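Local coordinates for protein tRNA-splicing ligase RtcB (Thermus thermophilus, PDB 2EPG) that probably joins RNA ends carrying a 2',3'-cyclic phosphate or 3'-phosphate to 5'-hydroxyl RNA ends, using GTP and manganese, at residues A[116-119]-A[120-124]; A[234-237]-A[238-242]; A[300-303]-A[304-307]; A[308-311]-A[312-316]; A[317-321]-A[322-326]. One frame throughout, in Å; residues are numbered along the deposited sequence.

Contact 1 of 5, residues A[116-119]-A[120-124]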
loop_
_atom_site.group_PDB
_atom_site.type_symbol
_atom_site.label_atom_id
_atom_site.label_comp_id
_atom_site.label_asym_id
_atom_site.label_seq_id
_atom_site.Cartn_x
_atom_site.Cartn_y
_atom_site.Cartn_z
ATOM N N SER A 116 14.872 1.632 13.891
ATOM C CA SER A 116 16.068 2.259 14.458
ATOM C C SER A 116 16.824 1.391 15.470
ATOM O O SER A 116 16.382 0.288 15.803
ATOM C CB SER A 116 15.683 3.552 15.160
ATOM O OG SER A 116 15.067 3.248 16.403
ATOM N N HIS A 117 17.964 1.904 15.937
ATOM C CA HIS A 117 18.778 1.229 16.951
ATOM C C HIS A 117 18.308 1.624 18.352
ATOM O O HIS A 117 18.765 1.063 19.337
ATOM C CB HIS A 117 20.251 1.631 16.839
ATOM C CG HIS A 117 20.961 1.020 15.679
ATOM N ND1 HIS A 117 22.085 1.587 15.115
ATOM C CD2 HIS A 117 20.731 -0.123 14.992
ATOM C CE1 HIS A 117 22.516 0.819 14.130
ATOM N NE2 HIS A 117 21.712 -0.226 14.034
ATOM N N LEU A 118 17.396 2.586 18.433
ATOM C CA LEU A 118 16.903 3.078 19.716
ATOM C C LEU A 118 15.817 2.240 20.372
ATOM O O LEU A 118 15.021 1.579 19.712
ATOM C CB LEU A 118 16.401 4.516 19.562
ATOM C CG LEU A 118 17.470 5.533 19.159
ATOM C CD1 LEU A 118 16.836 6.791 18.574
ATOM C CD2 LEU A 118 18.316 5.861 20.378
ATOM N N THR A 119 15.795 2.266 21.695
ATOM C CA THR A 119 14.801 1.520 22.438
ATOM C C THR A 119 13.879 2.549 23.064
ATOM O O THR A 119 14.218 3.734 23.130
ATOM C CB THR A 119 15.461 0.654 23.524
ATOM O OG1 THR A 119 16.070 1.496 24.517
ATOM C CG2 THR A 119 16.533 -0.230 22.893
ATOM N N LEU A 120 12.712 2.103 23.500
ATOM C CA LEU A 120 11.743 2.989 24.110
ATOM C C LEU A 120 12.402 3.873 25.188
ATOM O O LEU A 120 12.209 5.091 25.219
ATOM C CB LEU A 120 10.629 2.155 24.732
ATOM C CG LEU A 120 9.165 2.593 24.601
ATOM C CD1 LEU A 120 8.407 2.030 25.789
ATOM C CD2 LEU A 120 9.024 4.106 24.556
ATOM N N GLU A 121 13.185 3.248 26.061
ATOM C CA GLU A 121 13.854 3.956 27.152
ATOM C C GLU A 121 14.690 5.139 26.677
ATOM O O GLU A 121 14.758 6.170 27.351
ATOM C CB GLU A 121 14.748 2.995 27.948
ATOM C CG GLU A 121 14.009 1.859 28.672
ATOM C CD GLU A 121 13.541 0.741 27.748
ATOM O OE1 GLU A 121 14.197 0.516 26.709
ATOM O OE2 GLU A 121 12.528 0.077 28.063
ATOM N N ASP A 122 15.318 4.986 25.515
ATOM C CA ASP A 122 16.164 6.027 24.945
ATOM C C ASP A 122 15.373 7.184 24.373
ATOM O O ASP A 122 15.846 8.319 24.344
ATOM C CB ASP A 122 17.016 5.458 23.815
ATOM C CG ASP A 122 17.940 4.355 24.274
ATOM O OD1 ASP A 122 18.290 3.496 23.427
ATOM O OD2 ASP A 122 18.329 4.356 25.469
ATOM N N LEU A 123 14.159 6.900 23.930
ATOM C CA LEU A 123 13.335 7.909 23.280
ATOM C C LEU A 123 12.432 8.761 24.163
ATOM O O LEU A 123 12.370 9.983 24.006
ATOM C CB LEU A 123 12.465 7.239 22.220
ATOM C CG LEU A 123 11.727 8.226 21.333
ATOM C CD1 LEU A 123 12.632 8.528 20.156
ATOM C CD2 LEU A 123 10.409 7.650 20.851
ATOM N N LEU A 124 11.724 8.102 25.068
ATOM C CA LEU A 124 10.782 8.749 25.955
ATOM C C LEU A 124 11.214 10.094 26.531
ATOM O O LEU A 124 10.459 11.061 26.481
ATOM C CB LEU A 124 10.407 7.779 27.078
ATOM C CG LEU A 124 8.923 7.426 27.200
ATOM C CD1 LEU A 124 8.302 7.284 25.821
ATOM C CD2 LEU A 124 8.771 6.137 27.993
#
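Thr119 ends strand 110-119 at the N-cap of helix 120-123, and its carbonyl oxygen faces the first turn. Thr119 O accepts from Leu123 N at 3.3 Å and, weakly, from Asp122 N. Asp122 folds back toward the strand: its CG is anti to the carbonyl carbon (chi1 -61°), which sets OD1 near the N-H of Thr119. The bond from Thr119 N to Asp122 OD1 is 3.3 Å long and nearly straight, with the donor standing above the carboxylate plane. The carboxylate of the third helix residue thus takes the N-H of the N-cap residue. The hydroxyl of Thr119 turns to another acid: OG1 donates to Glu121 OE1 at 3.0 Å, on the lone pair facing away from the second oxygen. Glu121 reaches it through a bend at chi2 (75°). Thr119 OG1 also lies 3.2 Å from Asp122 OD1. On the apolar side, Leu118 CD2 rests against Asp122 CB at 3.7 Å. Leu118 also packs on Phe324, and Leu123 on Val219 and Leu482. With an alanine at Asp122, the Thr119 N-H is likely to lose this acceptor, and the strand-helix join one of its ties. Two carboxylates gather round one threonine at the helix start, where the helix dipole is likely to stabilise their negative charge.

Contact 2 of 5, residues A[234-237]-A[238-242]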
loop_
_atom_site.group_PDB
_atom_site.type_symbol
_atom_site.label_atom_id
_atom_site.label_comp_id
_atom_site.label_asym_id
_atom_site.label_seq_id
_atom_site.Cartn_x
_atom_site.Cartn_y
_atom_site.Cartn_z
ATOM N N PHE A 234 14.203 -9.382 9.772
ATOM C CA PHE A 234 13.739 -8.020 9.459
ATOM C C PHE A 234 14.414 -6.978 10.347
ATOM O O PHE A 234 14.179 -5.779 10.180
ATOM C CB PHE A 234 12.215 -7.861 9.665
ATOM C CG PHE A 234 11.365 -8.588 8.657
ATOM C CD1 PHE A 234 11.932 -9.196 7.533
ATOM C CD2 PHE A 234 9.985 -8.683 8.849
ATOM C CE1 PHE A 234 11.148 -9.897 6.621
ATOM C CE2 PHE A 234 9.184 -9.381 7.947
ATOM C CZ PHE A 234 9.763 -9.993 6.826
ATOM N N GLY A 235 15.216 -7.430 11.309
ATOM C CA GLY A 235 15.887 -6.495 12.196
ATOM C C GLY A 235 14.943 -5.846 13.198
ATOM O O GLY A 235 15.076 -4.658 13.504
ATOM N N LEU A 236 13.975 -6.614 13.691
ATOM C CA LEU A 236 13.011 -6.114 14.666
ATOM C C LEU A 236 13.245 -6.740 16.047
ATOM O O LEU A 236 13.629 -7.902 16.145
ATOM C CB LEU A 236 11.585 -6.455 14.214
ATOM C CG LEU A 236 10.954 -5.617 13.102
ATOM C CD1 LEU A 236 9.611 -6.230 12.667
ATOM C CD2 LEU A 236 10.754 -4.178 13.625
ATOM N N PHE A 237 13.034 -5.962 17.104
ATOM C CA PHE A 237 13.159 -6.466 18.475
ATOM C C PHE A 237 12.223 -5.682 19.398
ATOM O O PHE A 237 11.925 -4.517 19.152
ATOM C CB PHE A 237 14.618 -6.413 18.981
ATOM C CG PHE A 237 15.192 -5.027 19.096
ATOM C CD1 PHE A 237 15.092 -4.316 20.290
ATOM C CD2 PHE A 237 15.872 -4.454 18.028
ATOM C CE1 PHE A 237 15.670 -3.052 20.425
ATOM C CE2 PHE A 237 16.454 -3.191 18.148
ATOM C CZ PHE A 237 16.352 -2.489 19.351
ATOM N N LYS A 238 11.748 -6.334 20.451
ATOM C CA LYS A 238 10.816 -5.706 21.377
ATOM C C LYS A 238 11.449 -4.491 22.044
ATOM O O LYS A 238 12.624 -4.512 22.419
ATOM C CB LYS A 238 10.357 -6.734 22.418
ATOM C CG LYS A 238 9.312 -6.219 23.403
ATOM C CD LYS A 238 8.733 -7.372 24.197
ATOM C CE LYS A 238 7.838 -6.884 25.313
ATOM N NZ LYS A 238 7.234 -8.042 26.015
ATOM N N GLY A 239 10.671 -3.420 22.157
ATOM C CA GLY A 239 11.182 -2.204 22.754
ATOM C C GLY A 239 11.834 -1.313 21.718
ATOM O O GLY A 239 12.132 -0.151 21.976
ATOM N N GLN A 240 12.047 -1.845 20.526
ATOM C CA GLN A 240 12.675 -1.067 19.465
ATOM C C GLN A 240 11.784 0.063 18.926
ATOM O O GLN A 240 10.571 -0.108 18.746
ATOM C CB GLN A 240 13.086 -1.999 18.331
ATOM C CG GLN A 240 13.636 -1.297 17.111
ATOM C CD GLN A 240 13.722 -2.247 15.954
ATOM O OE1 GLN A 240 12.958 -3.210 15.886
ATOM N NE2 GLN A 240 14.641 -1.988 15.027
ATOM N N VAL A 241 12.393 1.219 18.674
ATOM C CA VAL A 241 11.678 2.390 18.151
ATOM C C VAL A 241 11.538 2.316 16.615
ATOM O O VAL A 241 12.509 2.043 15.906
ATOM C CB VAL A 241 12.430 3.711 18.521
ATOM C CG1 VAL A 241 11.805 4.899 17.803
ATOM C CG2 VAL A 241 12.362 3.954 20.017
ATOM N N THR A 242 10.329 2.531 16.103
ATOM C CA THR A 242 10.121 2.526 14.656
ATOM C C THR A 242 9.324 3.768 14.267
ATOM O O THR A 242 8.752 4.453 15.121
ATOM C CB THR A 242 9.346 1.260 14.165
ATOM O OG1 THR A 242 8.028 1.254 14.718
ATOM C CG2 THR A 242 10.065 -0.025 14.589
#
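Gly235 O receives the side-chain amide of Gln240, and with this bond the loop after helix 228-234 begins to wrap round that glutamine. Gly235 itself leaves the helix with positive phi in a Schellman motif. The bond from Gln240 NE2 to Gly235 O is 3.1 Å and lies in the carbonyl plane. NE2 also donates to Ser116 O on strand 110-119. Next, Leu236 lays CD2 beside Gln240 OE1 at 3.3 Å, and the two side chains cross at about a right angle. Leu236 CD2 also approaches Thr242 CG2, at 4.3 Å. Phe237 then uses both backbone and ring. Its N-H donates to Gln240 OE1 at 3.0 Å, from above the plane of the amide carbonyl. Its ring lies across the Gln240 chain, with Gln240 CB 3.3 Å from the centroid of the Phe237 ring in a CH-pi contact over the face. Ring and amide planes are 17° apart, and Phe237 CD2 stands 3.7 Å from Gln240 CD. The extended Gln240 chain, with CG anti to the backbone N (chi1 175°), carries the amide along the ring face to the loop backbone. Both ends of that amide are therefore held, which fixes its rotation. Phe237 to Gln240 form a type II beta turn, with Gly239 at its third position, that delivers the chain into strand 240-247.

Contact 3 of 5, residues A[300-303]-A[304-307]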
loop_
_atom_site.group_PDB
_atom_site.type_symbol
_atom_site.label_atom_id
_atom_site.label_comp_id
_atom_site.label_asym_id
_atom_site.label_seq_id
_atom_site.Cartn_x
_atom_site.Cartn_y
_atom_site.Cartn_z
ATOM N N ALA A 300 2.605 8.237 -11.326
ATOM C CA ALA A 300 2.026 8.640 -10.063
ATOM C C ALA A 300 2.627 7.772 -8.940
ATOM O O ALA A 300 2.972 8.271 -7.870
ATOM C CB ALA A 300 0.516 8.470 -10.114
ATOM N N ALA A 301 2.756 6.471 -9.189
ATOM C CA ALA A 301 3.317 5.585 -8.175
ATOM C C ALA A 301 4.753 5.992 -7.825
ATOM O O ALA A 301 5.131 5.999 -6.661
ATOM C CB ALA A 301 3.272 4.126 -8.664
ATOM N N ASN A 302 5.550 6.327 -8.832
ATOM C CA ASN A 302 6.936 6.721 -8.604
ATOM C C ASN A 302 6.996 7.998 -7.790
ATOM O O ASN A 302 7.918 8.200 -6.999
ATOM C CB ASN A 302 7.672 6.908 -9.946
ATOM C CG ASN A 302 7.869 5.596 -10.683
ATOM O OD1 ASN A 302 8.189 5.565 -11.888
ATOM N ND2 ASN A 302 7.696 4.497 -9.960
ATOM N N PHE A 303 6.002 8.858 -7.986
ATOM C CA PHE A 303 5.932 10.103 -7.252
ATOM C C PHE A 303 5.651 9.771 -5.792
ATOM O O PHE A 303 6.268 10.330 -4.875
ATOM C CB PHE A 303 4.817 10.996 -7.812
ATOM C CG PHE A 303 4.670 12.304 -7.079
ATOM C CD1 PHE A 303 5.658 13.276 -7.159
ATOM C CD2 PHE A 303 3.552 12.554 -6.297
ATOM C CE1 PHE A 303 5.531 14.481 -6.472
ATOM C CE2 PHE A 303 3.418 13.752 -5.605
ATOM C CZ PHE A 303 4.411 14.717 -5.694
ATOM N N ALA A 304 4.723 8.846 -5.571
ATOM C CA ALA A 304 4.390 8.447 -4.200
ATOM C C ALA A 304 5.618 7.806 -3.545
ATOM O O ALA A 304 5.902 8.045 -2.375
ATOM C CB ALA A 304 3.192 7.462 -4.193
ATOM N N PHE A 305 6.351 6.983 -4.287
ATOM C CA PHE A 305 7.544 6.375 -3.709
ATOM C C PHE A 305 8.526 7.471 -3.269
ATOM O O PHE A 305 9.098 7.401 -2.190
ATOM C CB PHE A 305 8.234 5.452 -4.725
ATOM C CG PHE A 305 7.655 4.053 -4.783
ATOM C CD1 PHE A 305 7.403 3.444 -6.009
ATOM C CD2 PHE A 305 7.389 3.338 -3.614
ATOM C CE1 PHE A 305 6.898 2.153 -6.079
ATOM C CE2 PHE A 305 6.884 2.048 -3.669
ATOM C CZ PHE A 305 6.636 1.450 -4.907
ATOM N N ALA A 306 8.705 8.491 -4.110
ATOM C CA ALA A 306 9.629 9.595 -3.828
ATOM C C ALA A 306 9.170 10.413 -2.652
ATOM O O ALA A 306 9.975 10.882 -1.846
ATOM C CB ALA A 306 9.769 10.488 -5.053
ATOM N N ASN A 307 7.865 10.599 -2.561
ATOM C CA ASN A 307 7.290 11.361 -1.468
ATOM C C ASN A 307 7.621 10.714 -0.117
ATOM O O ASN A 307 7.972 11.407 0.846
ATOM C CB ASN A 307 5.770 11.455 -1.643
ATOM C CG ASN A 307 5.134 12.358 -0.613
ATOM O OD1 ASN A 307 5.647 13.438 -0.338
ATOM N ND2 ASN A 307 4.012 11.931 -0.045
#
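Ala300 to Asn307 are joined by four successive backbone hydrogen bonds, the i to i+4 ladder of an alpha helix, here in the middle of helix 288-321. Ala304 N donates to Ala300 O at 2.9 Å, and Phe305 N to Ala301 O at 2.8 Å. Ala306 N meets Asn302 O at 3.0 Å, and Asn307 N closes the series on Phe303 O at 2.8 Å. Ala301 O has a second donor, the side-chain amide of Asn108, so two bonds grip this buried oxygen.

The remaining contacts are van der Waals touches of side chains on the carbonyls of the preceding turn. Phe305 holds CG beside its backbone N (chi1 -84°), and its ring leans back until Phe305 CD1 is 3.5 Å from Ala301 O. Ala306 CB sits 3.5 Å from Phe303 O. Asn307 CB lies alongside the same oxygen, Phe303 O, also at 3.5 Å. The Phe303 ring packs on Leu252 and Leu160. Ala300 also packs on Leu252, and Ala306 on Ile159.

The polar end of Asn307 is bound outside the helix. Its OD1 accepts from Gly208 N, while ND2 donates to Thr209 O and, weakly, to Gly248 O. Ala304 lies near Asp106, and Asn307 near His215, both predicted ligands of the first manganese. The turn thus buries its backbone polar groups in regular helical bonds, while Asn307 ties it to loops beside the probable metal site.

Contact 4 of 5, residues A[308-311]-A[312-316]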
loop_
_atom_site.group_PDB
_atom_site.type_symbol
_atom_site.label_atom_id
_atom_site.label_comp_id
_atom_site.label_asym_id
_atom_site.label_seq_id
_atom_site.Cartn_x
_atom_site.Cartn_y
_atom_site.Cartn_z
ATOM N N ARG A 308 7.488 9.390 -0.035
ATOM C CA ARG A 308 7.784 8.703 1.213
ATOM C C ARG A 308 9.293 8.747 1.469
ATOM O O ARG A 308 9.734 8.884 2.611
ATOM C CB ARG A 308 7.269 7.256 1.169
ATOM C CG ARG A 308 5.734 7.161 1.199
ATOM C CD ARG A 308 5.226 5.760 1.571
ATOM N NE ARG A 308 5.445 4.748 0.536
ATOM C CZ ARG A 308 4.581 4.451 -0.431
ATOM N NH1 ARG A 308 4.880 3.513 -1.310
ATOM N NH2 ARG A 308 3.419 5.089 -0.526
ATOM N N GLN A 309 10.083 8.637 0.406
ATOM C CA GLN A 309 11.522 8.691 0.553
ATOM C C GLN A 309 11.917 10.051 1.134
ATOM O O GLN A 309 12.743 10.114 2.048
ATOM C CB GLN A 309 12.211 8.482 -0.803
ATOM C CG GLN A 309 13.736 8.621 -0.757
ATOM C CD GLN A 309 14.415 7.557 0.128
ATOM O OE1 GLN A 309 14.088 6.371 0.056
ATOM N NE2 GLN A 309 15.369 7.983 0.942
ATOM N N LEU A 310 11.305 11.129 0.634
ATOM C CA LEU A 310 11.629 12.478 1.110
ATOM C C LEU A 310 11.250 12.632 2.565
ATOM O O LEU A 310 12.003 13.179 3.359
ATOM C CB LEU A 310 10.889 13.562 0.298
ATOM C CG LEU A 310 11.702 14.756 -0.242
ATOM C CD1 LEU A 310 10.765 15.932 -0.563
ATOM C CD2 LEU A 310 12.769 15.188 0.756
ATOM N N ILE A 311 10.064 12.158 2.917
ATOM C CA ILE A 311 9.612 12.255 4.295
ATOM C C ILE A 311 10.573 11.508 5.215
ATOM O O ILE A 311 10.903 11.983 6.299
ATOM C CB ILE A 311 8.179 11.700 4.441
ATOM C CG1 ILE A 311 7.206 12.600 3.660
ATOM C CG2 ILE A 311 7.768 11.659 5.924
ATOM C CD1 ILE A 311 5.791 12.065 3.551
ATOM N N ALA A 312 11.037 10.345 4.773
ATOM C CA ALA A 312 11.968 9.560 5.577
ATOM C C ALA A 312 13.245 10.362 5.810
ATOM O O ALA A 312 13.821 10.315 6.898
ATOM C CB ALA A 312 12.290 8.236 4.880
ATOM N N HIS A 313 13.681 11.105 4.795
ATOM C CA HIS A 313 14.888 11.925 4.927
ATOM C C HIS A 313 14.665 12.969 6.024
ATOM O O HIS A 313 15.529 13.173 6.879
ATOM C CB HIS A 313 15.225 12.624 3.594
ATOM C CG HIS A 313 16.456 13.479 3.655
ATOM N ND1 HIS A 313 17.728 12.951 3.748
ATOM C CD2 HIS A 313 16.607 14.826 3.667
ATOM C CE1 HIS A 313 18.609 13.935 3.814
ATOM N NE2 HIS A 313 17.954 15.083 3.767
ATOM N N PHE A 314 13.499 13.618 6.000
ATOM C CA PHE A 314 13.161 14.617 7.007
ATOM C C PHE A 314 13.020 13.990 8.388
ATOM O O PHE A 314 13.292 14.637 9.387
ATOM C CB PHE A 314 11.833 15.339 6.675
ATOM C CG PHE A 314 11.836 16.076 5.360
ATOM C CD1 PHE A 314 13.021 16.577 4.816
ATOM C CD2 PHE A 314 10.638 16.303 4.680
ATOM C CE1 PHE A 314 13.015 17.297 3.609
ATOM C CE2 PHE A 314 10.613 17.023 3.478
ATOM C CZ PHE A 314 11.810 17.520 2.939
ATOM N N VAL A 315 12.560 12.741 8.455
ATOM C CA VAL A 315 12.404 12.096 9.742
ATOM C C VAL A 315 13.792 11.939 10.351
ATOM O O VAL A 315 14.000 12.232 11.531
ATOM C CB VAL A 315 11.715 10.720 9.616
ATOM C CG1 VAL A 315 11.902 9.905 10.902
ATOM C CG2 VAL A 315 10.220 10.916 9.337
ATOM N N ARG A 316 14.747 11.489 9.549
ATOM C CA ARG A 316 16.096 11.350 10.051
ATOM C C ARG A 316 16.576 12.714 10.552
ATOM O O ARG A 316 17.184 12.792 11.617
ATOM C CB ARG A 316 17.018 10.811 8.954
ATOM C CG ARG A 316 16.766 9.331 8.652
ATOM C CD ARG A 316 17.417 8.856 7.369
ATOM N NE ARG A 316 17.234 7.412 7.186
ATOM C CZ ARG A 316 17.238 6.814 6.005
ATOM N NH1 ARG A 316 17.067 5.499 5.918
ATOM N NH2 ARG A 316 17.404 7.537 4.900
#
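Phe314 has CG anti to its carbonyl carbon (chi1 -60°), which swings the ring back along the alpha helix onto Leu310. Leu310 answers with an unusual chi1 of -131°, away from the staggered positions, and its methyls turn toward the ring. Leu310 CD2 meets Phe314 CZ at 3.3 Å, a tight touch, and Leu310 CD1 stands 4.0 Å from Phe314 CZ. One turn of helix 288-321 separates the two residues. Regular i to i+4 bonds hold the backbone, among them Val315 N to Ile311 O at 2.8 Å. On another side of the helix, Ile311 CG2 and Val315 CG2 make a looser pair at 4.3 Å. Both residues pack on Leu217, a predicted GMP-binding residue, and on strand 240-247.

The polar side chains find their partners outside this turn. Arg308 forms a salt bridge with Asp336 and also donates to Thr247 O. Arg316 and Gln309 share Asp177, through a salt bridge and a hydrogen bond. Gln309 OE1 also accepts from Arg112, and Arg316 NH1 donates to Leu331 O. Leu310 O accepts from Phe314 N and also lies over one face of the Phe314 ring, 3.5 Å above its plane and offset toward the rim.

Contact 5 of 5, residues A[317-321]-A[322-326]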
loop_
_atom_site.group_PDB
_atom_site.type_symbol
_atom_site.label_atom_id
_atom_site.label_comp_id
_atom_site.label_asym_id
_atom_site.label_seq_id
_atom_site.Cartn_x
_atom_site.Cartn_y
_atom_site.Cartn_z
ATOM N N GLU A 317 16.275 13.786 9.812
ATOM C CA GLU A 317 16.699 15.130 10.215
ATOM C C GLU A 317 16.079 15.537 11.544
ATOM O O GLU A 317 16.698 16.239 12.340
ATOM C CB GLU A 317 16.340 16.169 9.151
ATOM C CG GLU A 317 17.016 15.934 7.803
ATOM C CD GLU A 317 16.717 17.040 6.793
ATOM O OE1 GLU A 317 15.582 17.574 6.819
ATOM O OE2 GLU A 317 17.610 17.356 5.972
ATOM N N ALA A 318 14.858 15.093 11.793
ATOM C CA ALA A 318 14.211 15.426 13.046
ATOM C C ALA A 318 14.872 14.701 14.221
ATOM O O ALA A 318 15.061 15.290 15.281
ATOM C CB ALA A 318 12.729 15.089 12.977
ATOM N N PHE A 319 15.242 13.433 14.048
ATOM C CA PHE A 319 15.871 12.710 15.155
ATOM C C PHE A 319 17.198 13.371 15.500
ATOM O O PHE A 319 17.504 13.608 16.667
ATOM C CB PHE A 319 16.102 11.235 14.799
ATOM C CG PHE A 319 14.905 10.347 15.054
ATOM C CD1 PHE A 319 14.945 9.378 16.052
ATOM C CD2 PHE A 319 13.746 10.471 14.292
ATOM C CE1 PHE A 319 13.841 8.533 16.292
ATOM C CE2 PHE A 319 12.641 9.637 14.525
ATOM C CZ PHE A 319 12.692 8.669 15.525
ATOM N N GLU A 320 17.971 13.688 14.471
ATOM C CA GLU A 320 19.262 14.325 14.656
ATOM C C GLU A 320 19.136 15.721 15.295
ATOM O O GLU A 320 19.931 16.092 16.150
ATOM C CB GLU A 320 19.977 14.404 13.307
ATOM C CG GLU A 320 20.465 13.064 12.828
ATOM C CD GLU A 320 20.651 13.000 11.330
ATOM O OE1 GLU A 320 20.696 14.074 10.694
ATOM O OE2 GLU A 320 20.753 11.870 10.792
ATOM N N LYS A 321 18.126 16.480 14.885
ATOM C CA LYS A 321 17.907 17.817 15.422
ATOM C C LYS A 321 17.725 17.779 16.945
ATOM O O LYS A 321 18.128 18.706 17.647
ATOM C CB LYS A 321 16.673 18.441 14.750
ATOM C CG LYS A 321 16.605 19.963 14.789
ATOM C CD LYS A 321 16.229 20.460 16.166
ATOM C CE LYS A 321 16.148 21.979 16.212
ATOM N NZ LYS A 321 15.860 22.465 17.599
ATOM N N VAL A 322 17.136 16.704 17.465
ATOM C CA VAL A 322 16.922 16.606 18.905
ATOM C C VAL A 322 18.018 15.862 19.657
ATOM O O VAL A 322 17.843 15.524 20.829
ATOM C CB VAL A 322 15.574 15.952 19.244
ATOM C CG1 VAL A 322 14.429 16.818 18.705
ATOM C CG2 VAL A 322 15.519 14.548 18.664
ATOM N N GLY A 323 19.134 15.585 18.987
ATOM C CA GLY A 323 20.233 14.936 19.676
ATOM C C GLY A 323 20.655 13.529 19.310
ATOM O O GLY A 323 21.714 13.088 19.748
ATOM N N PHE A 324 19.850 12.810 18.535
ATOM C CA PHE A 324 20.233 11.457 18.162
ATOM C C PHE A 324 21.059 11.514 16.891
ATOM O O PHE A 324 20.541 11.867 15.827
ATOM C CB PHE A 324 18.999 10.580 17.931
ATOM C CG PHE A 324 18.158 10.381 19.151
ATOM C CD1 PHE A 324 16.974 11.086 19.317
ATOM C CD2 PHE A 324 18.542 9.484 20.135
ATOM C CE1 PHE A 324 16.182 10.901 20.443
ATOM C CE2 PHE A 324 17.758 9.285 21.270
ATOM C CZ PHE A 324 16.572 9.997 21.425
ATOM N N THR A 325 22.339 11.160 16.996
ATOM C CA THR A 325 23.229 11.168 15.842
ATOM C C THR A 325 22.860 10.025 14.900
ATOM O O THR A 325 22.137 9.110 15.281
ATOM C CB THR A 325 24.700 10.965 16.260
ATOM O OG1 THR A 325 24.834 9.692 16.903
ATOM C CG2 THR A 325 25.149 12.069 17.228
ATOM N N PRO A 326 23.367 10.059 13.659
ATOM C CA PRO A 326 23.056 8.993 12.710
ATOM C C PRO A 326 23.412 7.621 13.260
ATOM O O PRO A 326 22.706 6.651 13.009
ATOM C CB PRO A 326 23.887 9.371 11.487
ATOM C CG PRO A 326 23.800 10.854 11.500
ATOM C CD PRO A 326 24.063 11.166 12.979
#
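Gly323 N donates to Glu320 O at 3.0 Å in a nearly straight bond, and Phe324 N donates to Phe319 O at 3.1 Å. Together these bonds make the Schellman motif that ends helix 288-321, with Gly323 at C-prime in positive phi. Both donors stand above the carbonyl planes. Val322 N makes weak bonds to Ala318 O and Phe319 O. Phe324 O then returns over Glu320, where Glu320 CA-H points at Phe324 O in a CA-H...O contact of 3.0 Å. Glu320 CG stays close to the same oxygen, Phe324 O, at 3.2 Å. Beyond CG the glutamate is extended (chi2 157°) and crosses Pro326 at about a right angle, with Glu320 OE2 3.3 Å from Pro326 CG. OE2 is also hydrogen-bonded to His329 NE2. Were Glu320 an alanine, His329 NE2 would probably lose this partner and a gap would open beside Pro326.

The packing lies further out. Val322 CG2 presses on Phe319 O at 3.0 Å, which is tight. Phe319 CD1 and Phe324 CD1 touch loosely at 4.2 Å. The Phe324 ring also makes a cation-pi contact with Arg126, whose guanidinium binds Val322 O. The carbonyls of Phe319 and Glu320 are thus taken up by the turn that follows, while Glu320, through His329, probably ties the helix end to the short helix 326-329.

In the fold
Contacts 3, 4 and 5 follow one another along helix 288-321. Contacts 3 and 4 are buried, and their backbone bonds are plain helical ones. Their polar side chains bond to neighbouring loops and strands, some near the predicted manganese site. Contact 5 is partly buried and ends the helix, so its bonds are those of a turn. Contacts 1 and 2 are also partly buried, and they sit on neighbouring strands, 110-119 and 240-247. Contact 1 starts a helix with acids, whereas contact 2 wraps a loop round an amide. Contacts 1 and 2 touch through their backbones. Contact 1 meets contact 5 by apolar packing, with Leu123 against Phe319.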